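Local atomic coordinates of sortase B (Clostridium perfringens, PDB entry 5YFK), a protein that probably acts as a cysteine transpeptidase of the sortase B class, joining surface proteins to the bacterial cell wall. Residues E151-Y156 with E183-S188; I203-T208 with R217-A222. The protein carries 1 engineered substitution. All coordinates share one frame; numbering follows the deposited sequence.

Contact 1: E151-Y156 with E183-S188; sequences EIFSVY and EQESKS
Three hydrogen bonds hold Ser154, Val155 and Tyr156 against helix residue Gln184 and Ser188 of the loop that follows. The Ser154 hydroxyl, swung anti to its own backbone N (chi1 -179°), gives its proton to Gln184 O at 2.8 Å from OG, meeting the carbonyl from above its plane. Val155 N donates to Ser188 OG over 3.0 Å, and that hydroxyl is also bonded to Phe190 O. Bent at chi2, the Gln184 side chain brings OE1 to the edge of the Tyr156 ring, where it accepts from Tyr156 OH at 2.7 Å. This bond, that of Gln184 NE2 to Glu183 OE1, and water 1 between NE2 and Tyr156 OH help fix the rotation of the amide. The apolar approach is wider at Phe153, whose CE1, at the ring edge, stands 4.1 Å from Glu185 CA. The outer side is that of partly exposed Lys187: its CD lies over one face of the Tyr156 ring, 3.7 Å from the centroid, a CH-pi contact, and NZ leads on to salt bridges with Glu158 and Glu166. Phe153 and Ser154 form a classic beta bulge opposite Val221 on strand 216-225; helix 174-186 packs beside this part of strand 146-159, and Leu163 of helix 160-166 touches Tyr156.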
ATOM      1  N   GLU A 151       9.994   5.634  -2.159  1.00 16.95           N
ATOM      2  CA  GLU A 151      11.118   4.735  -2.026  1.00 14.63           C
ATOM      3  C   GLU A 151      11.092   4.055  -0.661  1.00 11.47           C
ATOM      4  O   GLU A 151      10.953   4.706   0.348  1.00 14.00           O
ATOM      5  CB  GLU A 151      12.451   5.455  -2.201  1.00 16.54           C
ATOM      6  CG  GLU A 151      13.603   4.483  -2.263  1.00 17.46           C
ATOM      7  CD  GLU A 151      14.952   5.157  -2.423  1.00 25.16           C
ATOM      8  OE1 GLU A 151      14.983   6.341  -2.809  1.00 27.86           O
ATOM      9  OE2 GLU A 151      15.958   4.415  -2.395  1.00 22.64           O
ATOM     10  N   ILE A 152      11.093   2.731  -0.689  1.00 17.06           N
ATOM     11  CA  ILE A 152      11.001   1.899   0.516  1.00 15.70           C
ATOM     12  C   ILE A 152      12.251   2.084   1.332  1.00 15.90           C
ATOM     13  O   ILE A 152      13.363   1.948   0.793  1.00 18.93           O
ATOM     14  CB  ILE A 152      10.886   0.410   0.148  1.00 17.37           C
ATOM     15  CG1 ILE A 152       9.527   0.166  -0.509  1.00 17.58           C
ATOM     16  CG2 ILE A 152      11.048  -0.451   1.397  1.00 15.34           C
ATOM     17  CD1 ILE A 152       9.409  -1.167  -1.209  1.00 21.56           C
ATOM     18  N   PHE A 153      12.072   2.393   2.609  1.00 13.97           N
ATOM     19  CA  PHE A 153      13.206   2.609   3.528  1.00 15.59           C
ATOM     20  C   PHE A 153      13.139   1.692   4.765  1.00 17.77           C
ATOM     21  O   PHE A 153      14.077   1.632   5.563  1.00 16.30           O
ATOM     22  CB  PHE A 153      13.331   4.095   3.913  1.00 16.95           C
ATOM     23  CG  PHE A 153      12.211   4.621   4.756  1.00 16.66           C
ATOM     24  CD1 PHE A 153      12.224   4.456   6.127  1.00 16.86           C
ATOM     25  CD2 PHE A 153      11.047   5.119   4.151  1.00 15.09           C
ATOM     26  CE1 PHE A 153      11.137   4.827   6.896  1.00 18.73           C
ATOM     27  CE2 PHE A 153      10.010   5.605   4.921  1.00 16.65           C
ATOM     28  CZ  PHE A 153      10.081   5.514   6.308  1.00 18.63           C
ATOM     29  N   SER A 154      11.976   1.104   5.002  1.00 14.10           N
ATOM     30  CA  SER A 154      11.807   0.239   6.190  1.00 15.74           C
ATOM     31  C   SER A 154      11.041  -1.018   5.837  1.00 15.14           C
ATOM     32  O   SER A 154      10.002  -0.951   5.195  1.00 14.90           O
ATOM     33  CB  SER A 154      11.083   0.971   7.310  1.00 14.78           C
ATOM     34  OG  SER A 154      10.951   0.121   8.450  1.00 14.38           O
ATOM     35  N   VAL A 155      11.477  -2.156   6.368  1.00 14.80           N
ATOM     36  CA  VAL A 155      10.693  -3.375   6.326  1.00 13.66           C
ATOM     37  C   VAL A 155      10.833  -4.084   7.679  1.00 14.74           C
ATOM     38  O   VAL A 155      11.900  -4.078   8.282  1.00 14.57           O
ATOM     39  CB  VAL A 155      11.147  -4.362   5.210  1.00 14.70           C
ATOM     40  CG1 VAL A 155      12.626  -4.738   5.371  1.00 14.33           C
ATOM     41  CG2 VAL A 155      10.301  -5.618   5.236  1.00 17.19           C
ATOM     42  N   TYR A 156       9.709  -4.501   8.235  1.00 11.70           N
ATOM     43  CA  TYR A 156       9.706  -5.207   9.517  1.00 13.95           C
ATOM     44  C   TYR A 156       8.484  -6.083   9.730  1.00 16.45           C
ATOM     45  O   TYR A 156       7.469  -5.950   9.037  1.00 13.55           O
ATOM     46  CB  TYR A 156       9.907  -4.223  10.694  1.00 15.41           C
ATOM     47  CG  TYR A 156       8.824  -3.181  10.877  1.00 14.04           C
ATOM     48  CD1 TYR A 156       8.880  -1.957  10.197  1.00 14.06           C
ATOM     49  CD2 TYR A 156       7.732  -3.421  11.709  1.00 15.50           C
ATOM     50  CE1 TYR A 156       7.893  -1.009  10.349  1.00 14.46           C
ATOM     51  CE2 TYR A 156       6.786  -2.440  11.946  1.00 15.88           C
ATOM     52  CZ  TYR A 156       6.829  -1.269  11.215  1.00 14.73           C
ATOM     53  OH  TYR A 156       5.852  -0.319  11.380  1.00 16.08           O
ATOM     54  N   GLU A 183      11.213   6.138  14.533  1.00 17.93           N
ATOM     55  CA  GLU A 183      10.780   4.835  15.017  1.00 19.87           C
ATOM     56  C   GLU A 183      10.656   3.875  13.836  1.00 18.30           C
ATOM     57  O   GLU A 183      11.111   2.743  13.908  1.00 15.15           O
ATOM     58  CB  GLU A 183       9.428   4.930  15.733  1.00 29.45           C
ATOM     59  CG  GLU A 183       8.692   3.595  15.834  1.00 33.35           C
ATOM     60  CD  GLU A 183       7.222   3.693  16.270  1.00 47.50           C
ATOM     61  OE1 GLU A 183       6.404   4.335  15.555  1.00 28.71           O
ATOM     62  OE2 GLU A 183       6.835   2.908  17.178  1.00 49.96           O
ATOM     63  N   GLN A 184       9.962   4.302  12.784  1.00 15.70           N
ATOM     64  CA  GLN A 184       9.700   3.415  11.641  1.00 16.00           C
ATOM     65  C   GLN A 184      10.991   3.020  10.946  1.00 13.62           C
ATOM     66  O   GLN A 184      11.197   1.855  10.630  1.00 17.37           O
ATOM     67  CB  GLN A 184       8.749   4.062  10.640  1.00 18.66           C
ATOM     68  CG  GLN A 184       7.383   4.361  11.227  1.00 15.13           C
ATOM     69  CD  GLN A 184       6.638   3.102  11.601  1.00 15.34           C
ATOM     70  OE1 GLN A 184       6.476   2.205  10.775  1.00 16.20           O
ATOM     71  NE2 GLN A 184       6.338   2.952  12.892  1.00 17.57           N
ATOM     72  N   GLU A 185      11.933   3.958  10.874  1.00 17.09           N
ATOM     73  CA  GLU A 185      13.216   3.681  10.246  1.00 20.83           C
ATOM     74  C   GLU A 185      14.069   2.741  11.121  1.00 21.06           C
ATOM     75  O   GLU A 185      14.653   1.786  10.617  1.00 19.39           O
ATOM     76  CB  GLU A 185      13.962   4.983   9.988  1.00 26.10           C
ATOM     77  CG  GLU A 185      15.272   4.796   9.237  1.00 25.07           C
ATOM     78  CD  GLU A 185      15.998   6.108   8.970  1.00 34.81           C
ATOM     79  OE1 GLU A 185      16.055   6.963   9.883  1.00 40.68           O
ATOM     80  OE2 GLU A 185      16.556   6.247   7.863  1.00 37.82           O
ATOM     81  N   SER A 186      14.048   2.973  12.434  1.00 23.63           N
ATOM     82  CA  SER A 186      14.824   2.193  13.394  1.00 24.18           C
ATOM     83  C   SER A 186      14.398   0.755  13.458  1.00 21.00           C
ATOM     84  O   SER A 186      15.205  -0.128  13.707  1.00 21.57           O
ATOM     85  CB  SER A 186      14.697   2.799  14.797  1.00 25.76           C
ATOM     86  OG  SER A 186      15.360   4.039  14.821  1.00 36.02           O
ATOM     87  N   LYS A 187      13.121   0.514  13.208  1.00 19.45           N
ATOM     88  CA  LYS A 187      12.563  -0.834  13.183  1.00 23.25           C
ATOM     89  C   LYS A 187      13.040  -1.694  11.988  1.00 17.59           C
ATOM     90  O   LYS A 187      12.798  -2.899  11.963  1.00 14.91           O
ATOM     91  CB  LYS A 187      11.032  -0.735  13.118  1.00 23.82           C
ATOM     92  CG  LYS A 187      10.350  -0.447  14.428  1.00 23.76           C
ATOM     93  CD  LYS A 187       8.862  -0.654  14.258  1.00 26.48           C
ATOM     94  CE  LYS A 187       8.049  -0.050  15.379  1.00 33.45           C
ATOM     95  NZ  LYS A 187       7.920  -1.017  16.490  1.00 30.48           N
ATOM     96  N   SER A 188      13.490  -1.052  10.907  1.00 16.98           N
ATOM     97  CA  SER A 188      13.767  -1.771   9.674  1.00 15.96           C
ATOM     98  C   SER A 188      14.845  -2.826   9.884  1.00 17.65           C
ATOM     99  O   SER A 188      15.849  -2.574  10.565  1.00 16.87           O
ATOM    100  CB  SER A 188      14.195  -0.841   8.544  1.00 13.80           C
ATOM    101  OG  SER A 188      14.260  -1.554   7.316  1.00 14.34           O
TER
HETATM  102  O   HOH W   1       5.127   0.441  13.984  1.00 26.88           O

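Contact 2: I203-T208 with R217-A222; sequences ILTLIT and RIVVVA
Six backbone hydrogen bonds join Leu204, Leu206 and Thr208 to Ala222, Val220 and Ile218, two for each pair. The strands run antiparallel, at 166°, with axes 4.6 Å apart. The bond from Leu206 N to Val220 O is short and nearly straight, 2.7 Å and 173° at the hydrogen; that from Ile218 N to Thr208 O, also 2.7 Å, reaches the acceptor from above its carbonyl plane. CA-H...O contacts accompany the non-hydrogen-bonded positions, as where Thr205 CA approaches Val220 O to 3.3 Å. Apolar packing follows the two faces. On one, Thr205 sends CG2 to Val219 CG1 at 3.7 Å, while its OG1 lies beside Val221 CG1 and is hydrogen-bonded to Asn107; Ile203 CD1 reaches Val221 CG1 at 3.9 Å. On the other, Thr208 CG2 lies alongside Ile218 CB, and Thr208 OG1 is turned to Gly112 O. Arg217, a predicted transition-state stabiliser bent at chi2, lays CD 3.4 Å from Thr208 O. The N-H and C=O groups of the three pairs are all matched across the hairpin, while Thr205 and Ile207 bond to strand 107-111. This backbone-bonded frame places the Arg217 side chain about 4 Å, nearest atoms, from engineered Ser209 at the predicted nucleophile position, consistent with an active-site strand pair.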
ATOM      1  N   ILE A 203       4.911   9.764   3.713  1.00 14.71           N
ATOM      2  CA  ILE A 203       5.198   8.352   3.654  1.00 12.61           C
ATOM      3  C   ILE A 203       3.981   7.508   3.289  1.00 12.02           C
ATOM      4  O   ILE A 203       2.837   7.917   3.491  1.00 13.23           O
ATOM      5  CB  ILE A 203       5.855   7.824   4.946  1.00 13.77           C
ATOM      6  CG1 ILE A 203       4.981   8.101   6.176  1.00 13.56           C
ATOM      7  CG2 ILE A 203       7.264   8.428   5.076  1.00 15.59           C
ATOM      8  CD1 ILE A 203       5.372   7.280   7.405  1.00 11.28           C
ATOM      9  N   LEU A 204       4.292   6.279   2.892  1.00 11.67           N
ATOM     10  CA  LEU A 204       3.332   5.264   2.512  1.00 10.73           C
ATOM     11  C   LEU A 204       3.668   3.999   3.296  1.00 11.53           C
ATOM     12  O   LEU A 204       4.834   3.570   3.334  1.00 12.07           O
ATOM     13  CB  LEU A 204       3.463   4.964   1.023  1.00 10.40           C
ATOM     14  CG  LEU A 204       2.539   3.883   0.435  1.00 10.19           C
ATOM     15  CD1 LEU A 204       1.053   4.131   0.553  1.00 14.71           C
ATOM     16  CD2 LEU A 204       2.902   3.681  -1.011  1.00 11.28           C
ATOM     17  N   THR A 205       2.686   3.473   4.000  1.00 12.13           N
ATOM     18  CA  THR A 205       2.877   2.264   4.803  1.00 12.34           C
ATOM     19  C   THR A 205       2.012   1.154   4.235  1.00 13.18           C
ATOM     20  O   THR A 205       0.790   1.305   4.155  1.00 13.26           O
ATOM     21  CB  THR A 205       2.483   2.536   6.261  1.00 10.71           C
ATOM     22  OG1 THR A 205       3.260   3.635   6.765  1.00 13.18           O
ATOM     23  CG2 THR A 205       2.622   1.295   7.153  1.00 11.80           C
ATOM     24  N   LEU A 206       2.632   0.017   3.938  1.00 11.33           N
ATOM     25  CA  LEU A 206       1.914  -1.144   3.433  1.00 10.10           C
ATOM     26  C   LEU A 206       1.938  -2.256   4.453  1.00 10.33           C
ATOM     27  O   LEU A 206       2.996  -2.594   4.959  1.00 12.69           O
ATOM     28  CB  LEU A 206       2.549  -1.664   2.136  1.00 11.02           C
ATOM     29  CG  LEU A 206       2.813  -0.652   1.017  1.00 10.97           C
ATOM     30  CD1 LEU A 206       3.435  -1.338  -0.182  1.00 13.53           C
ATOM     31  CD2 LEU A 206       1.549   0.089   0.632  1.00 11.62           C
ATOM     32  N   ILE A 207       0.758  -2.790   4.762  1.00 12.54           N
ATOM     33  CA  ILE A 207       0.608  -3.755   5.845  1.00 13.92           C
ATOM     34  C   ILE A 207      -0.084  -5.007   5.371  1.00 12.26           C
ATOM     35  O   ILE A 207      -1.195  -4.955   4.803  1.00 14.39           O
ATOM     36  CB  ILE A 207      -0.155  -3.145   7.041  1.00 13.58           C
ATOM     37  CG1 ILE A 207       0.656  -1.977   7.628  1.00 13.10           C
ATOM     38  CG2 ILE A 207      -0.375  -4.194   8.113  1.00 15.37           C
ATOM     39  CD1 ILE A 207      -0.149  -1.125   8.592  1.00 14.70           C
ATOM     40  N   THR A 208       0.499  -6.144   5.746  1.00 11.96           N
ATOM     41  CA  THR A 208      -0.111  -7.411   5.518  1.00 11.33           C
ATOM     42  C   THR A 208       0.124  -8.377   6.685  1.00 14.04           C
ATOM     43  O   THR A 208       0.857  -8.062   7.628  1.00 15.25           O
ATOM     44  CB  THR A 208       0.315  -8.024   4.173  1.00 13.90           C
ATOM     45  OG1 THR A 208      -0.534  -9.119   3.858  1.00 14.11           O
ATOM     46  CG2 THR A 208       1.760  -8.513   4.163  1.00 14.05           C
ATOM     47  N   ARG A 217       2.405  -9.488  11.521  1.00 12.91           N
ATOM     48  CA  ARG A 217       2.156  -8.518  10.482  1.00 14.00           C
ATOM     49  C   ARG A 217       3.466  -8.163   9.824  1.00 16.57           C
ATOM     50  O   ARG A 217       4.482  -7.944  10.504  1.00 15.11           O
ATOM     51  CB  ARG A 217       1.525  -7.259  11.063  1.00 14.79           C
ATOM     52  CG  ARG A 217       0.167  -7.474  11.662  1.00 18.93           C
ATOM     53  CD  ARG A 217      -0.821  -7.835  10.599  1.00 20.59           C
ATOM     54  NE  ARG A 217      -2.171  -7.991  11.101  1.00 31.32           N
ATOM     55  CZ  ARG A 217      -2.744  -9.156  11.414  1.00 36.49           C
ATOM     56  NH1 ARG A 217      -2.062 -10.304  11.381  1.00 34.94           N
ATOM     57  NH2 ARG A 217      -3.999  -9.159  11.829  1.00 35.02           N
ATOM     58  N   ILE A 218       3.432  -8.019   8.510  1.00 13.87           N
ATOM     59  CA  ILE A 218       4.626  -7.541   7.785  1.00 12.34           C
ATOM     60  C   ILE A 218       4.375  -6.135   7.222  1.00 13.54           C
ATOM     61  O   ILE A 218       3.311  -5.872   6.731  1.00 14.02           O
ATOM     62  CB  ILE A 218       4.959  -8.486   6.614  1.00 13.68           C
ATOM     63  CG1 ILE A 218       5.016  -9.948   7.109  1.00 13.74           C
ATOM     64  CG2 ILE A 218       6.267  -8.088   5.940  1.00 17.06           C
ATOM     65  CD1 ILE A 218       5.182 -10.979   6.009  1.00 18.69           C
ATOM     66  N   VAL A 219       5.349  -5.237   7.398  1.00 13.71           N
ATOM     67  CA  VAL A 219       5.162  -3.806   7.139  1.00 14.34           C
ATOM     68  C   VAL A 219       6.284  -3.318   6.229  1.00 13.26           C
ATOM     69  O   VAL A 219       7.450  -3.587   6.476  1.00 14.65           O
ATOM     70  CB  VAL A 219       5.181  -2.968   8.437  1.00 12.47           C
ATOM     71  CG1 VAL A 219       4.780  -1.517   8.174  1.00 12.73           C
ATOM     72  CG2 VAL A 219       4.285  -3.586   9.501  1.00 19.39           C
ATOM     73  N   VAL A 220       5.910  -2.563   5.198  1.00 12.19           N
ATOM     74  CA  VAL A 220       6.844  -1.824   4.393  1.00 13.51           C
ATOM     75  C   VAL A 220       6.491  -0.328   4.405  1.00 14.50           C
ATOM     76  O   VAL A 220       5.326   0.042   4.348  1.00 13.93           O
ATOM     77  CB  VAL A 220       6.884  -2.332   2.938  1.00 14.49           C
ATOM     78  CG1 VAL A 220       7.744  -1.407   2.087  1.00 19.71           C
ATOM     79  CG2 VAL A 220       7.464  -3.750   2.894  1.00 18.19           C
ATOM     80  N   VAL A 221       7.482   0.499   4.713  1.00 13.86           N
ATOM     81  CA  VAL A 221       7.288   1.954   4.736  1.00 14.51           C
ATOM     82  C   VAL A 221       8.225   2.610   3.719  1.00 14.65           C
ATOM     83  O   VAL A 221       9.405   2.251   3.588  1.00 14.81           O
ATOM     84  CB  VAL A 221       7.543   2.550   6.143  1.00 13.49           C
ATOM     85  CG1 VAL A 221       6.916   3.920   6.273  1.00 13.58           C
ATOM     86  CG2 VAL A 221       6.983   1.627   7.239  1.00 14.17           C
ATOM     87  N   ALA A 222       7.670   3.563   2.979  1.00 16.10           N
ATOM     88  CA  ALA A 222       8.355   4.200   1.856  1.00 15.79           C
ATOM     89  C   ALA A 222       8.072   5.704   1.899  1.00 14.66           C
ATOM     90  O   ALA A 222       7.046   6.138   2.454  1.00 11.69           O
ATOM     91  CB  ALA A 222       7.842   3.613   0.546  1.00 16.21           C
TER

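Reading from the N terminus, the first contact segment lies on strand 146-159, and contact 1 closes the excursion through helices 160-166 and 174-186 by returning residues 183-188 to that strand. The chain then enters strand 203-210, and contact 2 closes the much shorter hairpin loop with 216-225. The two closures are in series, neither nested nor crossed, with centres about 9 Å apart. They meet through the sheet, where 216-225 lies between 203-210 and 146-159: Tyr156 O probably accepts from Val219 N at 2.8 Å, and Ile152 CG2 packs on Val220 CG1. Together they tie helix 174-186, through the sheet, to the hairpin that carries Arg217 and the Ser209 position, two of the predicted site residues.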